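Local coordinates for branched-chain-amino-acid aminotransferase (Pseudomonas aeruginosa, PDB 6NST), which probably catalyses the pyridoxal 5'-phosphate-dependent transfer of the amino group between leucine, isoleucine or valine and 2-oxoglutarate, at residues A[39-44]-A[56-61]; A[94-99]-A[122-127]; A[138-143]-A[179-184]; A[244-249]-A[265-270]. The protein carries 1 engineered substitution. All blocks are in the same frame, centred on the assembly; numbering follows the deposited sequence.

Contact 1 of 4, residues A[39-44]-A[56-61]; sequences EGVRAY and QAHTDR. With SO4 (sulfate ion), chain G.
E39, in the loop that leads into strand 41-44, meets H58 on helix 56-61 with its CA 6.6 Å from the CA of H58, and side chains make the bonds across the gap. The glutamate chain folds at chi2 (-62°), which brings its carboxylate to H58 and R61. R61 grips it side-on: NE reaches OE1 of E39 at 2.8 Å while NH1 reaches OE2 of E39, also at 2.8 Å, with both oxygens near the guanidinium plane. OE2 takes a second bond from ND1 of H58, 2.9 Å away, which arrives almost in line with the C-O bond and within the imidazole plane. V41 lies over one face of that ring, and its CG2 sits 3.8 Å from CB of H58. Arginine suits its place because it can offer NE and NH1 to the glutamate while NH1 and NH2 also meet a sulfate, the closer bond being 2.8 Å from NH2 of R61 to O1 of the sulfate. T257, T221 and the backbone N of I220 hold the same ion. With its guanidinium bonded to two anions, R61 is probably held in place and its charge balanced, consistent with the cofactor-phosphate site of class-IV aminotransferases, here probably filled by sulfate from the crystallisation liquor.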
loop_
_atom_site.group_PDB
_atom_site.type_symbol
_atom_site.label_atom_id
_atom_site.label_comp_id
_atom_site.label_asym_id
_atom_site.label_seq_id
_atom_site.Cartn_x
_atom_site.Cartn_y
_atom_site.Cartn_z
ATOM N N GLU A 39 7.558 -7.951 29.325
ATOM C CA GLU A 39 6.255 -7.528 29.813
ATOM C C GLU A 39 6.423 -6.316 30.716
ATOM O O GLU A 39 7.498 -6.062 31.266
ATOM C CB GLU A 39 5.539 -8.654 30.573
ATOM C CG GLU A 39 4.748 -9.603 29.687
ATOM C CD GLU A 39 3.627 -8.897 28.944
ATOM O OE1 GLU A 39 3.447 -9.165 27.737
ATOM O OE2 GLU A 39 2.932 -8.065 29.568
ATOM N N GLY A 40 5.340 -5.559 30.847
ATOM C CA GLY A 40 5.263 -4.485 31.815
ATOM C C GLY A 40 4.142 -4.764 32.791
ATOM O O GLY A 40 2.977 -4.856 32.394
ATOM N N VAL A 41 4.479 -4.931 34.067
ATOM C CA VAL A 41 3.517 -5.337 35.081
ATOM C C VAL A 41 3.595 -4.363 36.248
ATOM O O VAL A 41 4.661 -3.826 36.564
ATOM C CB VAL A 41 3.768 -6.789 35.554
ATOM C CG1 VAL A 41 2.543 -7.340 36.259
ATOM C CG2 VAL A 41 4.152 -7.679 34.376
ATOM N N ARG A 42 2.451 -4.130 36.886
ATOM C CA ARG A 42 2.355 -3.214 38.013
ATOM C C ARG A 42 1.926 -3.960 39.268
ATOM O O ARG A 42 1.090 -4.869 39.211
ATOM C CB ARG A 42 1.362 -2.080 37.733
ATOM C CG ARG A 42 1.883 -0.998 36.803
ATOM C CD ARG A 42 2.959 -0.153 37.464
ATOM N NE ARG A 42 2.425 0.646 38.562
ATOM C CZ ARG A 42 1.791 1.802 38.403
ATOM N NH1 ARG A 42 1.341 2.463 39.461
ATOM N NH2 ARG A 42 1.603 2.299 37.188
ATOM N N ALA A 43 2.507 -3.570 40.399
ATOM C CA ALA A 43 2.054 -3.997 41.714
ATOM C C ALA A 43 1.554 -2.769 42.459
ATOM O O ALA A 43 2.253 -1.753 42.524
ATOM C CB ALA A 43 3.173 -4.686 42.500
ATOM N N TYR A 44 0.344 -2.858 43.002
ATOM C CA TYR A 44 -0.289 -1.744 43.688
ATOM C C TYR A 44 -0.451 -2.038 45.173
ATOM O O TYR A 44 -0.483 -3.194 45.607
ATOM C CB TYR A 44 -1.657 -1.424 43.078
ATOM C CG TYR A 44 -1.581 -0.771 41.724
ATOM C CD1 TYR A 44 -1.498 0.609 41.604
ATOM C CD2 TYR A 44 -1.594 -1.532 40.564
ATOM C CE1 TYR A 44 -1.428 1.212 40.367
ATOM C CE2 TYR A 44 -1.528 -0.934 39.322
ATOM C CZ TYR A 44 -1.442 0.436 39.228
ATOM O OH TYR A 44 -1.372 1.035 37.989
ATOM N N GLN A 56 -1.779 -13.130 35.811
ATOM C CA GLN A 56 -1.945 -14.226 34.862
ATOM C C GLN A 56 -1.958 -13.723 33.423
ATOM O O GLN A 56 -1.343 -14.336 32.541
ATOM C CB GLN A 56 -3.228 -14.997 35.179
ATOM C CG GLN A 56 -3.556 -16.126 34.206
ATOM C CD GLN A 56 -2.637 -17.328 34.351
ATOM O OE1 GLN A 56 -1.763 -17.360 35.220
ATOM N NE2 GLN A 56 -2.835 -18.327 33.498
ATOM N N ALA A 57 -2.645 -12.606 33.168
ATOM C CA ALA A 57 -2.733 -12.088 31.806
ATOM C C ALA A 57 -1.371 -11.639 31.293
ATOM O O ALA A 57 -1.067 -11.794 30.104
ATOM C CB ALA A 57 -3.737 -10.937 31.742
ATOM N N HIS A 58 -0.537 -11.080 32.170
ATOM C CA HIS A 58 0.785 -10.645 31.737
ATOM C C HIS A 58 1.715 -11.834 31.531
ATOM O O HIS A 58 2.537 -11.832 30.607
ATOM C CB HIS A 58 1.365 -9.652 32.745
ATOM C CG HIS A 58 0.739 -8.295 32.670
ATOM N ND1 HIS A 58 1.112 -7.355 31.733
ATOM C CD2 HIS A 58 -0.246 -7.723 33.404
ATOM C CE1 HIS A 58 0.388 -6.262 31.896
ATOM N NE2 HIS A 58 -0.443 -6.459 32.903
ATOM N N THR A 59 1.603 -12.856 32.382
ATOM C CA THR A 59 2.405 -14.059 32.204
ATOM C C THR A 59 1.963 -14.835 30.969
ATOM O O THR A 59 2.801 -15.360 30.227
ATOM C CB THR A 59 2.321 -14.935 33.457
ATOM O OG1 THR A 59 2.904 -14.239 34.567
ATOM C CG2 THR A 59 3.058 -16.251 33.249
ATOM N N ASP A 60 0.651 -14.905 30.725
ATOM C CA ASP A 60 0.153 -15.591 29.535
ATOM C C ASP A 60 0.591 -14.877 28.263
ATOM O O ASP A 60 0.908 -15.524 27.260
ATOM C CB ASP A 60 -1.372 -15.696 29.581
ATOM C CG ASP A 60 -1.858 -16.783 30.517
ATOM O OD1 ASP A 60 -1.027 -17.598 30.971
ATOM O OD2 ASP A 60 -3.075 -16.820 30.797
ATOM N N ARG A 61 0.608 -13.543 28.282
ATOM C CA ARG A 61 1.043 -12.810 27.101
ATOM C C ARG A 61 2.540 -12.962 26.877
ATOM O O ARG A 61 2.994 -12.978 25.726
ATOM C CB ARG A 61 0.666 -11.335 27.219
ATOM C CG ARG A 61 0.792 -10.571 25.914
ATOM C CD ARG A 61 0.169 -9.194 26.021
ATOM N NE ARG A 61 0.889 -8.332 26.952
ATOM C CZ ARG A 61 0.531 -7.086 27.243
ATOM N NH1 ARG A 61 1.246 -6.370 28.102
ATOM N NH2 ARG A 61 -0.545 -6.555 26.675
HETATM S S SO4 G . -0.582 -2.756 28.260
HETATM O O1 SO4 G . -0.780 -4.196 28.116
HETATM O O2 SO4 G . 0.562 -2.507 29.126
HETATM O O3 SO4 G . -0.339 -2.158 26.948
HETATM O O4 SO4 G . -1.778 -2.163 28.851
#

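Contact 2 of 4, residues A[94-99]-A[122-127]; sequences ESAYIR and IAAWSW
Y97 and W125 face each other as a hydrogen-bonded pair of two antiparallel strands, 96-99 and 122-126, whose axes approach to 4.6 Å. N of Y97 donates to O of W125 over 3.0 Å, and W125 returns a longer bond. R99 pairs likewise with A123, R99 N lying 2.8 Å from A123 O. Between these pairs packing is close. On the face carrying I98 and A124, CG2 of I98 rests 3.7 Å from CG2 of I122, and the small A124 lies beside it. On the other face Y97 and W125 run side by side, CD2 of the tyrosine 3.5 Å from CZ2 of the tryptophan, with ring planes inclined at 41°. A chi1 of 54° sets CG of W125 between its backbone N and carbonyl carbon and leans the indole across the neighbouring strand, with O of Y97 over one face and CH2 near CB of R99. R99 bends at chi2 and chi3, gives NH2 to the Y97 hydroxyl, and also bonds Y33 and H32 of the second subunit. Toward S95 and S126 the contact is looser: CA of S126 makes a CA-H...O contact with O of S95, and W127, exposed and poorly ordered, turns a ring edge toward CB of Y97. These are neighbouring inner strands of the antiparallel sheet that also holds strands 36-46 and 9-12, the side chain of Y97 about 5 Å from that of K160, by similarity the cofactor-carrying lysine, here without cofactor.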
loop_
_atom_site.group_PDB
_atom_site.type_symbol
_atom_site.label_atom_id
_atom_site.label_comp_id
_atom_site.label_asym_id
_atom_site.label_seq_id
_atom_site.Cartn_x
_atom_site.Cartn_y
_atom_site.Cartn_z
ATOM N N GLU A 94 6.421 -1.595 48.221
ATOM C CA GLU A 94 5.007 -1.354 48.484
ATOM C C GLU A 94 4.217 -1.270 47.184
ATOM O O GLU A 94 3.079 -1.748 47.106
ATOM C CB GLU A 94 4.847 -0.074 49.305
ATOM C CG GLU A 94 3.414 0.303 49.623
ATOM C CD GLU A 94 3.322 1.599 50.404
ATOM O OE1 GLU A 94 4.356 2.038 50.953
ATOM O OE2 GLU A 94 2.221 2.185 50.465
ATOM N N SER A 95 4.804 -0.658 46.160
ATOM C CA SER A 95 4.257 -0.655 44.812
ATOM C C SER A 95 5.433 -0.655 43.849
ATOM O O SER A 95 6.504 -0.128 44.163
ATOM C CB SER A 95 3.344 0.551 44.558
ATOM O OG SER A 95 4.094 1.744 44.402
ATOM N N ALA A 96 5.238 -1.255 42.678
ATOM C CA ALA A 96 6.374 -1.433 41.787
ATOM C C ALA A 96 5.911 -1.607 40.352
ATOM O O ALA A 96 4.772 -1.999 40.080
ATOM C CB ALA A 96 7.224 -2.635 42.208
ATOM N N TYR A 97 6.825 -1.300 39.439
ATOM C CA TYR A 97 6.731 -1.706 38.046
ATOM C C TYR A 97 7.647 -2.906 37.853
ATOM O O TYR A 97 8.810 -2.875 38.269
ATOM C CB TYR A 97 7.131 -0.561 37.112
ATOM C CG TYR A 97 7.106 -0.904 35.639
ATOM C CD1 TYR A 97 5.964 -0.697 34.876
ATOM C CD2 TYR A 97 8.232 -1.420 35.008
ATOM C CE1 TYR A 97 5.942 -1.005 33.527
ATOM C CE2 TYR A 97 8.218 -1.730 33.663
ATOM C CZ TYR A 97 7.072 -1.521 32.927
ATOM O OH TYR A 97 7.060 -1.830 31.586
ATOM N N ILE A 98 7.120 -3.960 37.242
ATOM C CA ILE A 98 7.844 -5.213 37.075
ATOM C C ILE A 98 8.181 -5.385 35.603
ATOM O O ILE A 98 7.341 -5.138 34.728
ATOM C CB ILE A 98 7.030 -6.410 37.597
ATOM C CG1 ILE A 98 6.233 -6.003 38.835
ATOM C CG2 ILE A 98 7.955 -7.571 37.919
ATOM C CD1 ILE A 98 5.195 -7.020 39.252
ATOM N N ARG A 99 9.413 -5.815 35.331
ATOM C CA ARG A 99 9.901 -6.042 33.975
ATOM C C ARG A 99 10.327 -7.500 33.849
ATOM O O ARG A 99 11.506 -7.837 34.057
ATOM C CB ARG A 99 11.046 -5.088 33.635
ATOM C CG ARG A 99 11.697 -5.333 32.277
ATOM C CD ARG A 99 10.672 -5.385 31.161
ATOM N NE ARG A 99 9.977 -4.113 30.993
ATOM C CZ ARG A 99 10.396 -3.137 30.194
ATOM N NH1 ARG A 99 11.511 -3.285 29.490
ATOM N NH2 ARG A 99 9.701 -2.012 30.099
ATOM N N ILE A 122 13.563 -11.066 35.941
ATOM C CA ILE A 122 12.391 -10.342 36.418
ATOM C C ILE A 122 12.841 -9.312 37.445
ATOM O O ILE A 122 13.126 -9.652 38.600
ATOM C CB ILE A 122 11.328 -11.281 37.018
ATOM C CG1 ILE A 122 10.947 -12.363 36.003
ATOM C CG2 ILE A 122 10.095 -10.489 37.432
ATOM C CD1 ILE A 122 9.958 -13.369 36.519
ATOM N N ALA A 123 12.890 -8.047 37.035
ATOM C CA ALA A 123 13.315 -6.949 37.889
ATOM C C ALA A 123 12.113 -6.101 38.282
ATOM O O ALA A 123 11.208 -5.879 37.471
ATOM C CB ALA A 123 14.359 -6.080 37.183
ATOM N N ALA A 124 12.113 -5.627 39.527
ATOM C CA ALA A 124 11.027 -4.811 40.051
ATOM C C ALA A 124 11.610 -3.634 40.814
ATOM O O ALA A 124 12.508 -3.811 41.642
ATOM C CB ALA A 124 10.103 -5.633 40.959
ATOM N N TRP A 125 11.101 -2.437 40.530
ATOM C CA TRP A 125 11.548 -1.226 41.198
ATOM C C TRP A 125 10.339 -0.363 41.526
ATOM O O TRP A 125 9.282 -0.475 40.899
ATOM C CB TRP A 125 12.551 -0.443 40.340
ATOM C CG TRP A 125 12.050 -0.122 38.964
ATOM C CD1 TRP A 125 11.331 0.973 38.589
ATOM C CD2 TRP A 125 12.236 -0.906 37.778
ATOM N NE1 TRP A 125 11.055 0.920 37.244
ATOM C CE2 TRP A 125 11.601 -0.223 36.723
ATOM C CE3 TRP A 125 12.881 -2.117 37.506
ATOM C CZ2 TRP A 125 11.590 -0.710 35.417
ATOM C CZ3 TRP A 125 12.868 -2.600 36.208
ATOM C CH2 TRP A 125 12.225 -1.898 35.181
ATOM N N SER A 126 10.509 0.502 42.524
ATOM C CA SER A 126 9.417 1.348 42.984
ATOM C C SER A 126 8.944 2.278 41.871
ATOM O O SER A 126 9.721 2.711 41.015
ATOM C CB SER A 126 9.855 2.164 44.202
ATOM O OG SER A 126 8.776 2.908 44.737
ATOM N N TRP A 127 7.650 2.578 41.887
ATOM C CA TRP A 127 7.035 3.419 40.866
ATOM C C TRP A 127 7.569 4.847 40.912
ATOM O O TRP A 127 6.998 5.714 41.574
ATOM C CB TRP A 127 5.515 3.421 41.031
ATOM C CG TRP A 127 4.807 4.260 40.018
ATOM C CD1 TRP A 127 4.175 5.450 40.235
ATOM C CD2 TRP A 127 4.667 3.979 38.622
ATOM N NE1 TRP A 127 3.644 5.925 39.060
ATOM C CE2 TRP A 127 3.934 5.040 38.055
ATOM C CE3 TRP A 127 5.089 2.932 37.798
ATOM C CZ2 TRP A 127 3.613 5.083 36.700
ATOM C CZ3 TRP A 127 4.769 2.977 36.454
ATOM C CH2 TRP A 127 4.041 4.045 35.919
#

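Contact 3 of 4, residues A[138-143]-A[179-184]; sequences QGIKVR and GADEAM
The carboxylate of D181 is approached from above its plane by the backbone N of K141, which lies 3.0 Å from OD2 of D181, while CB of I140 touches that same oxygen. The carboxylate of E182 is met near its own plane, on the anti side of OE1, by the backbone N of A183; the bend of the E182 chain at chi2 (50°) brings OE1 to this N-H of the next residue. Where the second strand begins, O of K141 receives two donors, N of D181 at 2.9 Å and N of E182 at 3.2 Å. The parallel pairing then continues with N of R143 bonded to O of E182 at 3.1 Å and N of M184 to O of R143 at 3.0 Å. Alanine suits position A180, where CB of A180 is wedged 3.6 Å from CG of R143. CG1 of V142 packs on CB of M184 at 3.8 Å. G179, with positive phi, ends helix 166-177 in a Schellman motif, and K141 NZ makes a weak bond to its O. The guanidinium of R143 goes on to E174 and S177 of the third subunit. Strands 140-145 and 182-186 with the helix between them form a beta-alpha-beta unit; just before the second strand D181 accepts the K141 N-H through OD2, probably standing in for a strand carbonyl.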
loop_
_atom_site.group_PDB
_atom_site.type_symbol
_atom_site.label_atom_id
_atom_site.label_comp_id
_atom_site.label_asym_id
_atom_site.label_seq_id
_atom_site.Cartn_x
_atom_site.Cartn_y
_atom_site.Cartn_z
ATOM N N GLN A 138 -5.341 16.301 34.230
ATOM C CA GLN A 138 -5.557 17.493 33.425
ATOM C C GLN A 138 -5.397 17.273 31.928
ATOM O O GLN A 138 -5.922 18.076 31.149
ATOM C CB GLN A 138 -4.603 18.615 33.865
ATOM C CG GLN A 138 -4.808 19.047 35.309
ATOM C CD GLN A 138 -3.703 19.950 35.815
ATOM O OE1 GLN A 138 -2.678 20.130 35.157
ATOM N NE2 GLN A 138 -3.905 20.523 36.996
ATOM N N GLY A 139 -4.705 16.231 31.507
ATOM C CA GLY A 139 -4.568 15.953 30.094
ATOM C C GLY A 139 -3.170 16.267 29.588
ATOM O O GLY A 139 -2.485 17.172 30.084
ATOM N N ILE A 140 -2.742 15.510 28.582
ATOM C CA ILE A 140 -1.425 15.666 27.982
ATOM C C ILE A 140 -1.579 16.214 26.569
ATOM O O ILE A 140 -2.663 16.196 25.976
ATOM C CB ILE A 140 -0.640 14.339 27.966
ATOM C CG1 ILE A 140 -1.379 13.295 27.126
ATOM C CG2 ILE A 140 -0.434 13.823 29.375
ATOM C CD1 ILE A 140 -0.638 11.978 26.997
ATOM N N LYS A 141 -0.468 16.713 26.028
ATOM C CA LYS A 141 -0.400 17.138 24.635
ATOM C C LYS A 141 0.046 15.971 23.766
ATOM O O LYS A 141 0.958 15.224 24.131
ATOM C CB LYS A 141 0.574 18.305 24.461
ATOM C CG LYS A 141 0.099 19.630 25.023
ATOM C CD LYS A 141 1.131 20.724 24.771
ATOM C CE LYS A 141 1.468 20.838 23.288
ATOM N NZ LYS A 141 2.468 21.909 23.012
ATOM N N VAL A 142 -0.593 15.824 22.608
ATOM C CA VAL A 142 -0.330 14.709 21.707
ATOM C C VAL A 142 -0.084 15.252 20.307
ATOM O O VAL A 142 -0.849 16.090 19.816
ATOM C CB VAL A 142 -1.494 13.699 21.705
ATOM C CG1 VAL A 142 -1.266 12.621 20.659
ATOM C CG2 VAL A 142 -1.651 13.077 23.081
ATOM N N ARG A 143 0.982 14.778 19.669
ATOM C CA ARG A 143 1.268 15.070 18.272
ATOM C C ARG A 143 1.260 13.769 17.485
ATOM O O ARG A 143 1.825 12.765 17.933
ATOM C CB ARG A 143 2.617 15.777 18.114
ATOM C CG ARG A 143 2.628 17.205 18.628
ATOM C CD ARG A 143 4.007 17.835 18.500
ATOM N NE ARG A 143 4.401 18.026 17.109
ATOM C CZ ARG A 143 4.029 19.063 16.365
ATOM N NH1 ARG A 143 3.244 20.002 16.877
ATOM N NH2 ARG A 143 4.434 19.158 15.105
ATOM N N GLY A 179 7.232 19.531 21.347
ATOM C CA GLY A 179 6.522 20.204 22.414
ATOM C C GLY A 179 5.432 19.398 23.088
ATOM O O GLY A 179 4.801 19.906 24.020
ATOM N N ALA A 180 5.197 18.163 22.660
ATOM C CA ALA A 180 4.125 17.341 23.198
ATOM C C ALA A 180 4.657 16.352 24.229
ATOM O O ALA A 180 5.863 16.237 24.464
ATOM C CB ALA A 180 3.408 16.593 22.070
ATOM N N ASP A 181 3.727 15.628 24.846
ATOM C CA ASP A 181 4.055 14.593 25.819
ATOM C C ASP A 181 4.000 13.193 25.239
ATOM O O ASP A 181 4.672 12.294 25.755
ATOM C CB ASP A 181 3.098 14.664 27.012
ATOM C CG ASP A 181 3.032 16.042 27.614
ATOM O OD1 ASP A 181 4.105 16.635 27.853
ATOM O OD2 ASP A 181 1.908 16.539 27.833
ATOM N N GLU A 182 3.215 12.985 24.187
ATOM C CA GLU A 182 3.039 11.653 23.634
ATOM C C GLU A 182 2.765 11.779 22.144
ATOM O O GLU A 182 2.380 12.840 21.649
ATOM C CB GLU A 182 1.906 10.904 24.351
ATOM C CG GLU A 182 1.868 9.399 24.111
ATOM C CD GLU A 182 3.215 8.734 24.328
ATOM O OE1 GLU A 182 4.004 8.668 23.364
ATOM O OE2 GLU A 182 3.490 8.288 25.462
ATOM N N ALA A 183 2.990 10.682 21.431
ATOM C CA ALA A 183 2.717 10.600 20.007
ATOM C C ALA A 183 1.489 9.735 19.763
ATOM O O ALA A 183 1.151 8.865 20.570
ATOM C CB ALA A 183 3.918 10.028 19.246
ATOM N N MET A 184 0.810 9.998 18.649
ATOM C CA MET A 184 -0.285 9.166 18.168
ATOM C C MET A 184 0.181 8.480 16.891
ATOM O O MET A 184 0.585 9.151 15.936
ATOM C CB MET A 184 -1.547 9.996 17.916
ATOM C CG MET A 184 -2.803 9.164 17.656
ATOM S SD MET A 184 -4.334 10.118 17.509
ATOM C CE MET A 184 -4.119 10.909 15.916
#

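Contact 4 of 4, residues A[244-249]-A[265-270]; sequences DEVYIA and REVDGR
Y247, at the end of helix 244-247, is gripped from three directions by residues of the hairpin at 265-270. Over one face of its ring lies R270: the guanidinium is stacked almost parallel to the phenol, planes 9° apart and centres 4.4 Å apart, while CD of R270 stands over the ring, 3.8 Å from its centroid. The arginine chain bends at chi2 (82°), and that fold brings CD and the guanidinium over the ring together. At the edge of the ring, V267 offers CG1 to CE1 of Y247 at 3.6 Å, the two side chains crossing at about a right angle; V246 adds a lighter contact, its CG1 4.0 Å from CG2 of V267. D268 stands at the hydroxyl end, its carboxylate plane steeply inclined to the phenol, and accepts a bond from OH of Y247 to OD2. The modelled separation of 2.4 Å is too short to be trusted in detail. T144 also bonds this OD2, and R243 the tyrosine OH, so the buried oxygens share a polar network. R270 is steadied further by NH1, 2.8 Å from O of D268, and by NH2, which reaches I68 of the fourth subunit. Tyrosine suits the place, supplying a flat surface for the arginine and a hydroxyl for the aspartate. D268 and G269 both take positive phi, easy for glycine, in a type I' turn from V267 to R270, with V267 and R270 joined by two backbone bonds. The motif is a two-residue beta hairpin closed against a helix end, bordering subunit interfaces.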
loop_
_atom_site.group_PDB
_atom_site.type_symbol
_atom_site.label_atom_id
_atom_site.label_comp_id
_atom_site.label_asym_id
_atom_site.label_seq_id
_atom_site.Cartn_x
_atom_site.Cartn_y
_atom_site.Cartn_z
ATOM N N ASP A 244 -8.431 12.818 12.004
ATOM C CA ASP A 244 -9.328 13.954 12.167
ATOM C C ASP A 244 -10.607 13.581 12.901
ATOM O O ASP A 244 -11.294 14.471 13.415
ATOM C CB ASP A 244 -9.642 14.592 10.806
ATOM C CG ASP A 244 -10.032 13.578 9.744
ATOM O OD1 ASP A 244 -10.894 13.914 8.902
ATOM O OD2 ASP A 244 -9.482 12.455 9.740
ATOM N N GLU A 245 -10.931 12.290 12.979
ATOM C CA GLU A 245 -12.008 11.850 13.858
ATOM C C GLU A 245 -11.643 12.064 15.323
ATOM O O GLU A 245 -12.519 12.362 16.144
ATOM C CB GLU A 245 -12.328 10.379 13.578
ATOM C CG GLU A 245 -13.459 9.798 14.406
ATOM C CD GLU A 245 -13.822 8.385 13.980
ATOM O OE1 GLU A 245 -13.287 7.914 12.949
ATOM O OE2 GLU A 245 -14.640 7.746 14.676
ATOM N N VAL A 246 -10.359 11.928 15.665
ATOM C CA VAL A 246 -9.907 12.228 17.019
ATOM C C VAL A 246 -10.012 13.722 17.305
ATOM O O VAL A 246 -10.320 14.122 18.435
ATOM C CB VAL A 246 -8.466 11.719 17.223
ATOM C CG1 VAL A 246 -7.997 11.980 18.651
ATOM C CG2 VAL A 246 -8.370 10.238 16.885
ATOM N N TYR A 247 -9.766 14.566 16.295
ATOM C CA TYR A 247 -9.796 16.012 16.502
ATOM C C TYR A 247 -11.160 16.479 17.000
ATOM O O TYR A 247 -11.246 17.404 17.816
ATOM C CB TYR A 247 -9.443 16.748 15.205
ATOM C CG TYR A 247 -8.050 16.513 14.654
ATOM C CD1 TYR A 247 -7.056 15.912 15.419
ATOM C CD2 TYR A 247 -7.729 16.906 13.356
ATOM C CE1 TYR A 247 -5.784 15.703 14.903
ATOM C CE2 TYR A 247 -6.465 16.703 12.836
ATOM C CZ TYR A 247 -5.496 16.099 13.613
ATOM O OH TYR A 247 -4.236 15.899 13.096
ATOM N N ILE A 248 -12.234 15.855 16.522
ATOM C CA ILE A 248 -13.590 16.308 16.814
ATOM C C ILE A 248 -14.277 15.415 17.850
ATOM O O ILE A 248 -15.500 15.456 17.983
ATOM C CB ILE A 248 -14.434 16.414 15.535
ATOM C CG1 ILE A 248 -14.560 15.044 14.864
ATOM C CG2 ILE A 248 -13.831 17.439 14.593
ATOM C CD1 ILE A 248 -15.406 15.050 13.609
ATOM N N ALA A 249 -13.517 14.608 18.582
ATOM C CA ALA A 249 -14.103 13.802 19.640
ATOM C C ALA A 249 -14.382 14.656 20.871
ATOM O O ALA A 249 -13.755 15.698 21.086
ATOM C CB ALA A 249 -13.180 12.640 20.008
ATOM N N ARG A 265 -5.907 16.072 26.146
ATOM C CA ARG A 265 -6.607 17.338 25.991
ATOM C C ARG A 265 -6.385 17.992 24.635
ATOM O O ARG A 265 -7.205 18.825 24.232
ATOM C CB ARG A 265 -6.191 18.319 27.093
ATOM C CG ARG A 265 -4.726 18.695 27.078
ATOM C CD ARG A 265 -4.428 19.727 28.152
ATOM N NE ARG A 265 -3.003 20.029 28.231
ATOM C CZ ARG A 265 -2.403 20.980 27.525
ATOM N NH1 ARG A 265 -3.105 21.725 26.682
ATOM N NH2 ARG A 265 -1.099 21.183 27.661
ATOM N N GLU A 266 -5.321 17.627 23.920
ATOM C CA GLU A 266 -4.965 18.298 22.679
ATOM C C GLU A 266 -4.263 17.315 21.753
ATOM O O GLU A 266 -3.425 16.528 22.198
ATOM C CB GLU A 266 -4.059 19.505 22.949
ATOM C CG GLU A 266 -3.901 20.448 21.771
ATOM C CD GLU A 266 -2.719 21.382 21.936
ATOM O OE1 GLU A 266 -1.588 20.884 22.121
ATOM O OE2 GLU A 266 -2.919 22.613 21.882
ATOM N N VAL A 267 -4.609 17.364 20.470
ATOM C CA VAL A 267 -3.999 16.520 19.450
ATOM C C VAL A 267 -3.665 17.398 18.253
ATOM O O VAL A 267 -4.566 17.997 17.651
ATOM C CB VAL A 267 -4.916 15.360 19.026
ATOM C CG1 VAL A 267 -4.225 14.500 17.974
ATOM C CG2 VAL A 267 -5.312 14.515 20.221
ATOM N N ASP A 268 -2.379 17.469 17.907
ATOM C CA ASP A 268 -1.912 18.242 16.755
ATOM C C ASP A 268 -2.392 19.687 16.827
ATOM O O ASP A 268 -2.801 20.283 15.827
ATOM C CB ASP A 268 -2.348 17.585 15.444
ATOM C CG ASP A 268 -1.759 16.205 15.264
ATOM O OD1 ASP A 268 -0.665 15.961 15.816
ATOM O OD2 ASP A 268 -2.385 15.368 14.574
ATOM N N GLY A 269 -2.346 20.259 18.030
ATOM C CA GLY A 269 -2.830 21.602 18.254
ATOM C C GLY A 269 -4.336 21.755 18.284
ATOM O O GLY A 269 -4.821 22.863 18.542
ATOM N N ARG A 270 -5.096 20.692 18.023
ATOM C CA ARG A 270 -6.552 20.736 18.104
ATOM C C ARG A 270 -6.985 20.443 19.534
ATOM O O ARG A 270 -6.655 19.386 20.085
ATOM C CB ARG A 270 -7.199 19.727 17.155
ATOM C CG ARG A 270 -7.258 20.149 15.704
ATOM C CD ARG A 270 -5.945 19.888 15.010
ATOM N NE ARG A 270 -6.013 20.200 13.589
ATOM C CZ ARG A 270 -4.975 20.127 12.766
ATOM N NH1 ARG A 270 -3.789 19.751 13.226
ATOM N NH2 ARG A 270 -5.124 20.429 11.485
#

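The four contacts fall into two touching pairs. Contacts 1 and 2, with centres about 11 Å apart, share the antiparallel sheet: strand 36-46 lies beside strand 96-104, and O of V41 is 2.6 Å from N of I98. Contacts 3 and 4, also with centres about 11 Å apart, share the mixed sheet, where O of V142 is 2.8 Å from N of D268. Between the pairs nothing touches; contacts 2 and 3 have nearest atoms about 11 Å apart, and the centres of contacts 2 and 4 are about 34 Å apart. Contacts 1 and 2 lie near the probable active site: the side chains of R61 and Y97 come within about 4 and 5 Å of that of K160, the cofactor lysine by similarity; contacts 3 and 4 lie away from it.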